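Local coordinates for protein nucleoside hydrolase, putative (Trypanosoma brucei, PDB 3FZ0) that belongs to the nucleoside hydrolase family and carries a bound calcium ion in a chain built round a large mixed beta sheet flanked by helices, at residues 163-169 / 203-209; 300-305 / 317-321; 221-227 / 243-247. The protein carries 2 engineered substitutions. All blocks are in the same frame, centred on the assembly; numbering follows the deposited sequence.

In the fold
Contacts 1 and 2 belong to one mixed sheet: contact 1 joins the adjacent parallel strands 162-165 and 203-206 in its interior, and contact 2 pairs strand 296-306 with 317-319, the outermost strand on that side within this chain. Strand 337-343 lies between them. Their centres are about 11 Å apart, and they touch where T168 N probably bonds to T317 OG1. Contact 3, between helices 218-224 and 241-249, has its centre about 27 Å from that of contact 1 and about 38 Å from that of contact 2, which lies on the opposite side of the chain's centre. Along the chain the order is contact 1, contact 3, contact 2, so in sequence the helices of contact 3 fall between strands 203-206 and 296-306.

Contact 1. Residues 163-169 / 203-209; sequences VIMNGTS and VQLVNWE
I164 and L205 pair at the middle of two neighbouring parallel strands, 163-165 and 203-206, whose axes approach to 5.0 Å at an angle of 25°. I164 N donates to Q204 O, V206 N to I164 O and N166 N to V206 O; where the strands give way to loop and helix, W208 N continues the link to G167 O at 2.9 Å. V163, M165, Q204 and V206 share one face of the sheet, and V163 CG1 packs on V206 CG2 at 3.7 Å. On the other face I164 and L205 meet: with I164 CG1 set between its backbone N and carbonyl carbon (chi1 65°), CD1 turns in to touch L205 CD1 at 3.8 Å and also reaches V203 CG1. The bent chain of M165 brings CE to 3.4 Å from V206 O and near the start of helix 208-212.

Past the strands the contact becomes polar. E209 folds back so that OE1 takes S169 N at 2.8 Å, the donor standing above the carboxylate plane, while OE2 reaches K172 N. S169 OG donates to N207 OD1 over 3.1 Å, coming from above the carboxamide plane. The same OD1 caps V210 N, making N207 the N-cap of helix 208-212, and its ND2 is held by I340 O. W208 NE1 bonds to Y322 OH of the second subunit.

Two adjacent parallel strands with helices 181-185 and 187-195 in their connection form a beta-alpha-beta crossover of the central sheet. M165, at the end of the first strand, packs on D283, a calcium ligand, and its side chain comes within about 6 Å of the ion.

Contact 2. Residues 300-305 / 317-321; sequences FLTYVT and TCIDW
V304 and I319 form a non-hydrogen-bonded antiparallel pair, their CA atoms 4.6 Å apart, and next to it T305 and C318 make the hydrogen-bonded pair, T305 N donating to C318 O at 3.0 Å and C318 N to T305 O at 2.9 Å. At the other side of V304, D320 N donates to Y303 O, after which 317-321 bends through an inverse gamma turn centred on D320. T302 follows that bend with its hydroxyl: OG1 lies opposite the backbone N (chi1 -177°) and donates to D320 O at 2.7 Å, tilted from the carbonyl plane. This places T302 CG2 3.7 Å from I319 CG2. The V304 and I319 side chains run side by side in the same direction, and V304 CG1 reaches T317 CG2 at 3.8 Å.

Where the segments diverge, the F300 ring and the six-membered ring of W321 lie almost parallel, at 4°, but slid apart, with centroids 5.5 Å from each other and little overlap. F300 CD2 and W321 CE3 make the closest approach of the two side chains, 3.9 Å, while I319 CG2 sits over the rim of one indole face.

Strand 337-343 flanks 296-306 in the sheet, packing on V304 and I319 through V339. Helix 187-195 covers V304 with L194 and bonds Y303 OH through Q195; D320 is paired with R333, and K172 of the second subunit makes a cation-pi contact with W321.

Contact 3. Residues 221-227 / 243-247; sequences YDKLVNR and QEFIE
Charge pairing joins R227 to E247. The arginine approaches side-on, its NE and NH2 both bonding to E247 OE1, NH2 at 2.9 Å and NE at 3.1 Å. OE1 lies near the guanidinium plane, but the carboxylate is turned 74° from it; NH2 meets the anti lone pair of OE1, and NE arrives from above the carboxylate plane. From its remaining nitrogen, NH1, the arginine also reaches D222 OD1 at 3.1 Å, and it pairs with E254; these contacts make a salt-bridge network that probably fixes the rotation of the guanidinium group. E247 OE2 is bonded in turn by Q239.

Among the neutral hydrogen bonds, Q243 does most. Its side chain, extended beyond CG, carries NE2 to L224 O at 2.9 Å, a carbonyl at the end of the helix, with a second, weak bond to N226 OD1; the two amide planes stand 55° apart. Y221 OH makes a weak bond to I246 O.

Apolar packing centres on I246 CG2, held opposite the backbone N. It meets Y221 CE1 at 3.8 Å and V225 CG1 at 3.9 Å, the Y221 and I246 side chains lying alongside and pointing opposite ways. Beyond these apolar pairs, V225 CG1 touches the backbone of helix 241-249 at Q243 O.

V356 of helix 345-356 touches L224, Q243 and I246. Helix 218-224 closes here with a Schellman motif, N226 at positive phi (65°) as its C-prime residue, R227 N bonding to D222 O and N226 N to K223 O; this helix end packs on the flank of helix 241-249.

Contact 1. Residues 163-169 / 203-209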
loop_
_atom_site.group_PDB
_atom_site.type_symbol
_atom_site.label_atom_id
_atom_site.label_comp_id
_atom_site.label_asym_id
_atom_site.label_seq_id
_atom_site.Cartn_x
_atom_site.Cartn_y
_atom_site.Cartn_z
ATOM N N VAL B 163 -3.873 -26.945 10.008
ATOM C CA VAL B 163 -2.758 -27.064 9.069
ATOM C C VAL B 163 -3.221 -26.489 7.747
ATOM O O VAL B 163 -4.293 -26.814 7.275
ATOM C CB VAL B 163 -2.324 -28.509 8.918
ATOM C CG1 VAL B 163 -1.091 -28.582 8.101
ATOM C CG2 VAL B 163 -2.086 -29.122 10.281
ATOM N N ILE B 164 -2.436 -25.585 7.185
ATOM C CA ILE B 164 -2.841 -24.896 5.942
ATOM C C ILE B 164 -1.839 -25.074 4.799
ATOM O O ILE B 164 -0.609 -24.992 4.996
ATOM C CB ILE B 164 -3.133 -23.387 6.204
ATOM C CG1 ILE B 164 -1.866 -22.620 6.635
ATOM C CG2 ILE B 164 -4.260 -23.250 7.232
ATOM C CD1 ILE B 164 -2.056 -21.113 6.761
ATOM N N MET B 165 -2.337 -25.349 3.600
ATOM C CA MET B 165 -1.420 -25.284 2.440
ATOM C C MET B 165 -1.496 -23.864 1.900
ATOM O O MET B 165 -2.480 -23.477 1.292
ATOM C CB MET B 165 -1.727 -26.337 1.352
ATOM C CG MET B 165 -0.587 -26.485 0.379
ATOM S SD MET B 165 -0.438 -25.062 -0.722
ATOM C CE MET B 165 1.330 -24.771 -0.727
ATOM N N ASN B 166 -0.435 -23.108 2.143
ATOM C CA ASN B 166 -0.479 -21.633 2.086
ATOM C C ASN B 166 0.915 -20.975 2.136
ATOM O O ASN B 166 1.802 -21.422 2.884
ATOM C CB ASN B 166 -1.376 -21.098 3.215
ATOM C CG ASN B 166 -1.677 -19.591 3.081
ATOM O OD1 ASN B 166 -0.858 -18.739 3.454
ATOM N ND2 ASN B 166 -2.866 -19.266 2.583
ATOM N N GLY B 167 1.110 -19.938 1.331
ATOM C CA GLY B 167 2.285 -19.111 1.435
ATOM C C GLY B 167 3.609 -19.682 0.984
ATOM O O GLY B 167 3.680 -20.735 0.325
ATOM N N THR B 168 4.673 -18.945 1.292
ATOM C CA THR B 168 6.026 -19.335 0.921
ATOM C C THR B 168 6.927 -19.254 2.171
ATOM O O THR B 168 6.541 -18.643 3.202
ATOM C CB THR B 168 6.596 -18.386 -0.143
ATOM O OG1 THR B 168 6.957 -17.151 0.498
ATOM C CG2 THR B 168 5.573 -18.123 -1.247
ATOM N N SER B 169 8.101 -19.869 2.094
ATOM C CA SER B 169 9.100 -19.676 3.115
ATOM C C SER B 169 10.275 -18.852 2.603
ATOM O O SER B 169 11.157 -18.499 3.359
ATOM C CB SER B 169 9.582 -21.004 3.688
ATOM O OG SER B 169 10.057 -21.836 2.670
ATOM N N VAL B 203 -0.516 -22.221 14.130
ATOM C CA VAL B 203 -0.861 -22.612 12.756
ATOM C C VAL B 203 0.369 -23.278 12.135
ATOM O O VAL B 203 1.480 -22.749 12.269
ATOM C CB VAL B 203 -1.227 -21.350 11.917
ATOM C CG1 VAL B 203 -1.558 -21.714 10.452
ATOM C CG2 VAL B 203 -2.355 -20.534 12.579
ATOM N N GLN B 204 0.194 -24.433 11.493
ATOM C CA GLN B 204 1.272 -25.072 10.719
ATOM C C GLN B 204 1.201 -24.626 9.267
ATOM O O GLN B 204 0.197 -24.872 8.572
ATOM C CB GLN B 204 1.178 -26.596 10.787
ATOM C CG GLN B 204 1.033 -27.138 12.209
ATOM C CD GLN B 204 2.255 -26.901 13.054
ATOM O OE1 GLN B 204 3.333 -27.396 12.731
ATOM N NE2 GLN B 204 2.109 -26.124 14.142
ATOM N N LEU B 205 2.255 -23.962 8.805
ATOM C CA LEU B 205 2.259 -23.393 7.458
ATOM C C LEU B 205 2.950 -24.333 6.483
ATOM O O LEU B 205 4.186 -24.363 6.385
ATOM C CB LEU B 205 2.907 -21.998 7.449
ATOM C CG LEU B 205 2.857 -21.171 6.157
ATOM C CD1 LEU B 205 1.537 -20.384 5.900
ATOM C CD2 LEU B 205 4.085 -20.216 6.100
ATOM N N VAL B 206 2.166 -25.111 5.755
ATOM C CA VAL B 206 2.738 -25.965 4.724
ATOM C C VAL B 206 2.844 -25.140 3.428
ATOM O O VAL B 206 1.876 -24.991 2.652
ATOM C CB VAL B 206 1.966 -27.266 4.597
ATOM C CG1 VAL B 206 2.640 -28.224 3.570
ATOM C CG2 VAL B 206 1.834 -27.920 6.015
ATOM N N ASN B 207 4.037 -24.577 3.240
ATOM C CA ASN B 207 4.277 -23.580 2.208
ATOM C C ASN B 207 4.746 -24.228 0.927
ATOM O O ASN B 207 5.119 -25.411 0.905
ATOM C CB ASN B 207 5.321 -22.556 2.678
ATOM C CG ASN B 207 6.548 -23.215 3.257
ATOM O OD1 ASN B 207 7.469 -23.598 2.538
ATOM N ND2 ASN B 207 6.547 -23.404 4.570
ATOM N N TRP B 208 4.767 -23.422 -0.129
ATOM C CA TRP B 208 5.150 -23.864 -1.461
ATOM C C TRP B 208 6.514 -24.583 -1.523
ATOM O O TRP B 208 6.595 -25.714 -2.039
ATOM C CB TRP B 208 5.109 -22.667 -2.419
ATOM C CG TRP B 208 5.665 -22.906 -3.801
ATOM C CD1 TRP B 208 6.750 -22.282 -4.354
ATOM C CD2 TRP B 208 5.153 -23.788 -4.805
ATOM N NE1 TRP B 208 6.934 -22.711 -5.619
ATOM C CE2 TRP B 208 5.978 -23.637 -5.940
ATOM C CE3 TRP B 208 4.090 -24.707 -4.855
ATOM C CZ2 TRP B 208 5.789 -24.396 -7.139
ATOM C CZ3 TRP B 208 3.883 -25.450 -6.052
ATOM C CH2 TRP B 208 4.734 -25.291 -7.168
ATOM N N GLU B 209 7.564 -23.952 -1.003
ATOM C CA GLU B 209 8.932 -24.485 -1.141
ATOM C C GLU B 209 9.115 -25.816 -0.430
ATOM O O GLU B 209 9.739 -26.706 -0.944
ATOM C CB GLU B 209 10.001 -23.486 -0.678
ATOM C CG GLU B 209 10.054 -22.187 -1.512
ATOM C CD GLU B 209 9.125 -21.078 -0.991
ATOM O OE1 GLU B 209 8.144 -21.404 -0.298
ATOM O OE2 GLU B 209 9.372 -19.877 -1.268
#

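Contact 2. Residues 300-305 / 317-321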
loop_
_atom_site.group_PDB
_atom_site.type_symbol
_atom_site.label_atom_id
_atom_site.label_comp_id
_atom_site.label_asym_id
_atom_site.label_seq_id
_atom_site.Cartn_x
_atom_site.Cartn_y
_atom_site.Cartn_z
ATOM N N PHE B 300 10.407 -24.035 11.733
ATOM C CA PHE B 300 10.828 -22.836 12.422
ATOM C C PHE B 300 9.614 -22.086 12.981
ATOM O O PHE B 300 8.796 -21.532 12.227
ATOM C CB PHE B 300 11.691 -21.940 11.516
ATOM C CG PHE B 300 12.242 -20.730 12.227
ATOM C CD1 PHE B 300 13.133 -20.881 13.300
ATOM C CD2 PHE B 300 11.849 -19.444 11.856
ATOM C CE1 PHE B 300 13.639 -19.748 14.004
ATOM C CE2 PHE B 300 12.355 -18.310 12.549
ATOM C CZ PHE B 300 13.247 -18.459 13.616
ATOM N N LEU B 301 9.494 -22.103 14.303
ATOM C CA LEU B 301 8.389 -21.442 14.983
ATOM C C LEU B 301 8.709 -19.965 15.199
ATOM O O LEU B 301 9.679 -19.619 15.886
ATOM C CB LEU B 301 8.087 -22.158 16.309
ATOM C CG LEU B 301 7.032 -21.573 17.282
ATOM C CD1 LEU B 301 5.669 -21.359 16.609
ATOM C CD2 LEU B 301 6.872 -22.408 18.569
ATOM N N THR B 302 7.897 -19.086 14.618
ATOM C CA THR B 302 8.130 -17.639 14.772
ATOM C C THR B 302 6.845 -16.870 14.485
ATOM O O THR B 302 5.791 -17.491 14.387
ATOM C CB THR B 302 9.264 -17.152 13.846
ATOM O OG1 THR B 302 9.499 -15.759 14.071
ATOM C CG2 THR B 302 8.896 -17.396 12.374
ATOM N N TYR B 303 6.947 -15.544 14.326
ATOM C CA TYR B 303 5.823 -14.707 13.906
ATOM C C TYR B 303 5.738 -14.598 12.383
ATOM O O TYR B 303 6.720 -14.249 11.721
ATOM C CB TYR B 303 5.924 -13.305 14.493
ATOM C CG TYR B 303 4.803 -12.394 14.045
ATOM C CD1 TYR B 303 3.510 -12.498 14.616
ATOM C CD2 TYR B 303 5.023 -11.415 13.061
ATOM C CE1 TYR B 303 2.471 -11.669 14.211
ATOM C CE2 TYR B 303 3.988 -10.572 12.647
ATOM C CZ TYR B 303 2.716 -10.714 13.223
ATOM O OH TYR B 303 1.697 -9.886 12.823
ATOM N N VAL B 304 4.551 -14.895 11.858
ATOM C CA VAL B 304 4.248 -14.832 10.451
ATOM C C VAL B 304 2.955 -14.045 10.238
ATOM O O VAL B 304 2.007 -14.129 11.042
ATOM C CB VAL B 304 4.119 -16.267 9.887
ATOM C CG1 VAL B 304 3.661 -16.285 8.437
ATOM C CG2 VAL B 304 5.446 -16.980 10.029
ATOM N N THR B 305 2.939 -13.246 9.171
ATOM C CA THR B 305 1.708 -12.606 8.710
ATOM C C THR B 305 1.648 -12.533 7.182
ATOM O O THR B 305 2.589 -12.917 6.517
ATOM C CB THR B 305 1.473 -11.242 9.392
ATOM O OG1 THR B 305 0.105 -10.885 9.236
ATOM C CG2 THR B 305 2.336 -10.151 8.817
ATOM N N THR B 317 4.017 -13.851 2.109
ATOM C CA THR B 317 4.241 -14.355 3.434
ATOM C C THR B 317 5.419 -13.605 4.061
ATOM O O THR B 317 6.540 -13.680 3.567
ATOM C CB THR B 317 4.539 -15.837 3.339
ATOM O OG1 THR B 317 3.503 -16.420 2.557
ATOM C CG2 THR B 317 4.584 -16.498 4.712
ATOM N N CYS B 318 5.140 -12.887 5.148
ATOM C CA CYS B 318 6.153 -12.222 5.954
ATOM C C CYS B 318 6.509 -13.015 7.203
ATOM O O CYS B 318 5.652 -13.320 8.012
ATOM C CB CYS B 318 5.631 -10.847 6.359
ATOM S SG CYS B 318 4.980 -10.009 4.917
ATOM N N ILE B 319 7.795 -13.302 7.368
ATOM C CA ILE B 319 8.299 -14.173 8.413
ATOM C C ILE B 319 9.385 -13.450 9.228
ATOM O O ILE B 319 10.305 -12.883 8.665
ATOM C CB ILE B 319 8.886 -15.444 7.773
ATOM C CG1 ILE B 319 7.918 -16.034 6.734
ATOM C CG2 ILE B 319 9.302 -16.478 8.854
ATOM C CD1 ILE B 319 8.251 -17.457 6.345
ATOM N N ASP B 320 9.257 -13.448 10.558
ATOM C CA ASP B 320 10.217 -12.796 11.454
ATOM C C ASP B 320 11.368 -13.770 11.695
ATOM O O ASP B 320 11.377 -14.501 12.675
ATOM C CB ASP B 320 9.489 -12.469 12.770
ATOM C CG ASP B 320 10.183 -11.399 13.606
ATOM O OD1 ASP B 320 11.351 -11.057 13.335
ATOM O OD2 ASP B 320 9.544 -10.882 14.551
ATOM N N TRP B 321 12.328 -13.814 10.787
ATOM C CA TRP B 321 13.442 -14.753 10.889
ATOM C C TRP B 321 14.418 -14.539 12.087
ATOM O O TRP B 321 15.032 -15.518 12.547
ATOM C CB TRP B 321 14.215 -14.797 9.549
ATOM C CG TRP B 321 13.431 -15.436 8.416
ATOM C CD1 TRP B 321 12.706 -14.792 7.439
ATOM C CD2 TRP B 321 13.281 -16.835 8.166
ATOM N NE1 TRP B 321 12.134 -15.709 6.592
ATOM C CE2 TRP B 321 12.460 -16.970 7.014
ATOM C CE3 TRP B 321 13.765 -17.998 8.797
ATOM C CZ2 TRP B 321 12.092 -18.225 6.490
ATOM C CZ3 TRP B 321 13.415 -19.276 8.252
ATOM C CH2 TRP B 321 12.586 -19.367 7.114
#

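Contact 3. Residues 221-227 / 243-247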
loop_
_atom_site.group_PDB
_atom_site.type_symbol
_atom_site.label_atom_id
_atom_site.label_comp_id
_atom_site.label_asym_id
_atom_site.label_seq_id
_atom_site.Cartn_x
_atom_site.Cartn_y
_atom_site.Cartn_z
ATOM N N TYR B 221 5.255 -42.025 -10.096
ATOM C CA TYR B 221 3.887 -41.904 -10.596
ATOM C C TYR B 221 3.508 -43.063 -11.521
ATOM O O TYR B 221 2.443 -43.654 -11.379
ATOM C CB TYR B 221 3.681 -40.574 -11.332
ATOM C CG TYR B 221 2.293 -40.437 -11.895
ATOM C CD1 TYR B 221 1.203 -40.124 -11.062
ATOM C CD2 TYR B 221 2.054 -40.606 -13.265
ATOM C CE1 TYR B 221 -0.082 -39.984 -11.588
ATOM C CE2 TYR B 221 0.788 -40.467 -13.792
ATOM C CZ TYR B 221 -0.282 -40.152 -12.951
ATOM O OH TYR B 221 -1.570 -40.005 -13.468
ATOM N N ASP B 222 4.390 -43.382 -12.461
ATOM C CA ASP B 222 4.110 -44.440 -13.422
ATOM C C ASP B 222 3.807 -45.747 -12.686
ATOM O O ASP B 222 2.911 -46.478 -13.096
ATOM C CB ASP B 222 5.252 -44.601 -14.434
ATOM C CG ASP B 222 5.234 -43.524 -15.520
ATOM O OD1 ASP B 222 4.289 -42.713 -15.546
ATOM O OD2 ASP B 222 6.163 -43.486 -16.362
ATOM N N LYS B 223 4.539 -46.022 -11.606
ATOM C CA LYS B 223 4.344 -47.232 -10.817
ATOM C C LYS B 223 3.084 -47.137 -9.967
ATOM O O LYS B 223 2.359 -48.109 -9.816
ATOM C CB LYS B 223 5.544 -47.512 -9.931
ATOM C CG LYS B 223 6.686 -48.202 -10.634
ATOM C CD LYS B 223 7.996 -48.010 -9.868
ATOM C CE LYS B 223 9.139 -48.825 -10.490
ATOM N NZ LYS B 223 10.455 -48.567 -9.803
ATOM N N LEU B 224 2.811 -45.948 -9.446
ATOM C CA LEU B 224 1.596 -45.677 -8.692
ATOM C C LEU B 224 0.348 -46.147 -9.465
ATOM O O LEU B 224 -0.523 -46.820 -8.900
ATOM C CB LEU B 224 1.525 -44.172 -8.338
ATOM C CG LEU B 224 0.546 -43.699 -7.253
ATOM C CD1 LEU B 224 0.976 -44.268 -5.906
ATOM C CD2 LEU B 224 0.330 -42.183 -7.209
ATOM N N VAL B 225 0.277 -45.838 -10.761
ATOM C CA VAL B 225 -0.945 -46.071 -11.541
ATOM C C VAL B 225 -0.910 -47.341 -12.398
ATOM O O VAL B 225 -1.749 -47.520 -13.298
ATOM C CB VAL B 225 -1.329 -44.830 -12.428
ATOM C CG1 VAL B 225 -1.774 -43.698 -11.600
ATOM C CG2 VAL B 225 -0.209 -44.410 -13.356
ATOM N N ASN B 226 0.082 -48.194 -12.096
ATOM C CA ASN B 226 0.325 -49.489 -12.718
ATOM C C ASN B 226 0.704 -49.462 -14.184
ATOM O O ASN B 226 0.466 -50.407 -14.923
ATOM C CB ASN B 226 -0.846 -50.436 -12.496
ATOM C CG ASN B 226 -0.564 -51.490 -11.439
ATOM O OD1 ASN B 226 0.280 -51.320 -10.534
ATOM N ND2 ASN B 226 -1.295 -52.589 -11.536
ATOM N N ARG B 227 1.301 -48.371 -14.617
ATOM C CA ARG B 227 1.916 -48.415 -15.916
ATOM C C ARG B 227 3.148 -49.294 -15.858
ATOM O O ARG B 227 3.966 -49.221 -14.932
ATOM C CB ARG B 227 2.292 -47.026 -16.402
ATOM C CG ARG B 227 1.088 -46.213 -16.761
ATOM C CD ARG B 227 1.483 -44.785 -16.778
ATOM N NE ARG B 227 0.423 -43.958 -17.281
ATOM C CZ ARG B 227 0.474 -42.641 -17.302
ATOM N NH1 ARG B 227 1.551 -42.002 -16.836
ATOM N NH2 ARG B 227 -0.568 -41.969 -17.767
ATOM N N GLN B 243 -6.194 -46.449 -8.998
ATOM C CA GLN B 243 -5.168 -46.087 -9.981
ATOM C C GLN B 243 -5.785 -45.515 -11.253
ATOM O O GLN B 243 -5.316 -44.508 -11.770
ATOM C CB GLN B 243 -4.276 -47.276 -10.296
ATOM C CG GLN B 243 -3.590 -47.891 -9.077
ATOM C CD GLN B 243 -3.019 -49.255 -9.399
ATOM O OE1 GLN B 243 -3.740 -50.101 -9.902
ATOM N NE2 GLN B 243 -1.729 -49.468 -9.147
ATOM N N GLU B 244 -6.857 -46.139 -11.727
ATOM C CA GLU B 244 -7.553 -45.660 -12.935
ATOM C C GLU B 244 -7.992 -44.197 -12.777
ATOM O O GLU B 244 -7.729 -43.358 -13.644
ATOM C CB GLU B 244 -8.749 -46.541 -13.276
ATOM C CG GLU B 244 -9.629 -45.942 -14.347
ATOM C CD GLU B 244 -10.765 -46.842 -14.731
ATOM O OE1 GLU B 244 -11.716 -46.311 -15.337
ATOM O OE2 GLU B 244 -10.719 -48.069 -14.442
ATOM N N PHE B 245 -8.619 -43.915 -11.640
ATOM C CA PHE B 245 -9.073 -42.582 -11.308
ATOM C C PHE B 245 -7.909 -41.584 -11.237
ATOM O O PHE B 245 -8.012 -40.499 -11.791
ATOM C CB PHE B 245 -9.895 -42.610 -9.999
ATOM C CG PHE B 245 -10.369 -41.251 -9.532
ATOM C CD1 PHE B 245 -11.623 -40.783 -9.880
ATOM C CD2 PHE B 245 -9.573 -40.460 -8.708
ATOM C CE1 PHE B 245 -12.075 -39.533 -9.426
ATOM C CE2 PHE B 245 -10.016 -39.206 -8.251
ATOM C CZ PHE B 245 -11.255 -38.747 -8.602
ATOM N N ILE B 246 -6.820 -41.948 -10.553
ATOM C CA ILE B 246 -5.650 -41.085 -10.473
ATOM C C ILE B 246 -5.069 -40.844 -11.862
ATOM O O ILE B 246 -4.795 -39.709 -12.209
ATOM C CB ILE B 246 -4.573 -41.584 -9.430
ATOM C CG1 ILE B 246 -5.179 -41.577 -8.006
ATOM C CG2 ILE B 246 -3.236 -40.741 -9.525
ATOM C CD1 ILE B 246 -4.290 -42.183 -6.944
ATOM N N GLU B 247 -4.953 -41.877 -12.686
ATOM C CA GLU B 247 -4.472 -41.665 -14.065
ATOM C C GLU B 247 -5.323 -40.650 -14.837
ATOM O O GLU B 247 -4.772 -39.804 -15.553
ATOM C CB GLU B 247 -4.304 -42.968 -14.872
ATOM C CG GLU B 247 -3.500 -42.789 -16.131
ATOM C CD GLU B 247 -3.420 -44.039 -17.018
ATOM O OE1 GLU B 247 -2.590 -44.036 -17.935
ATOM O OE2 GLU B 247 -4.175 -45.026 -16.821
#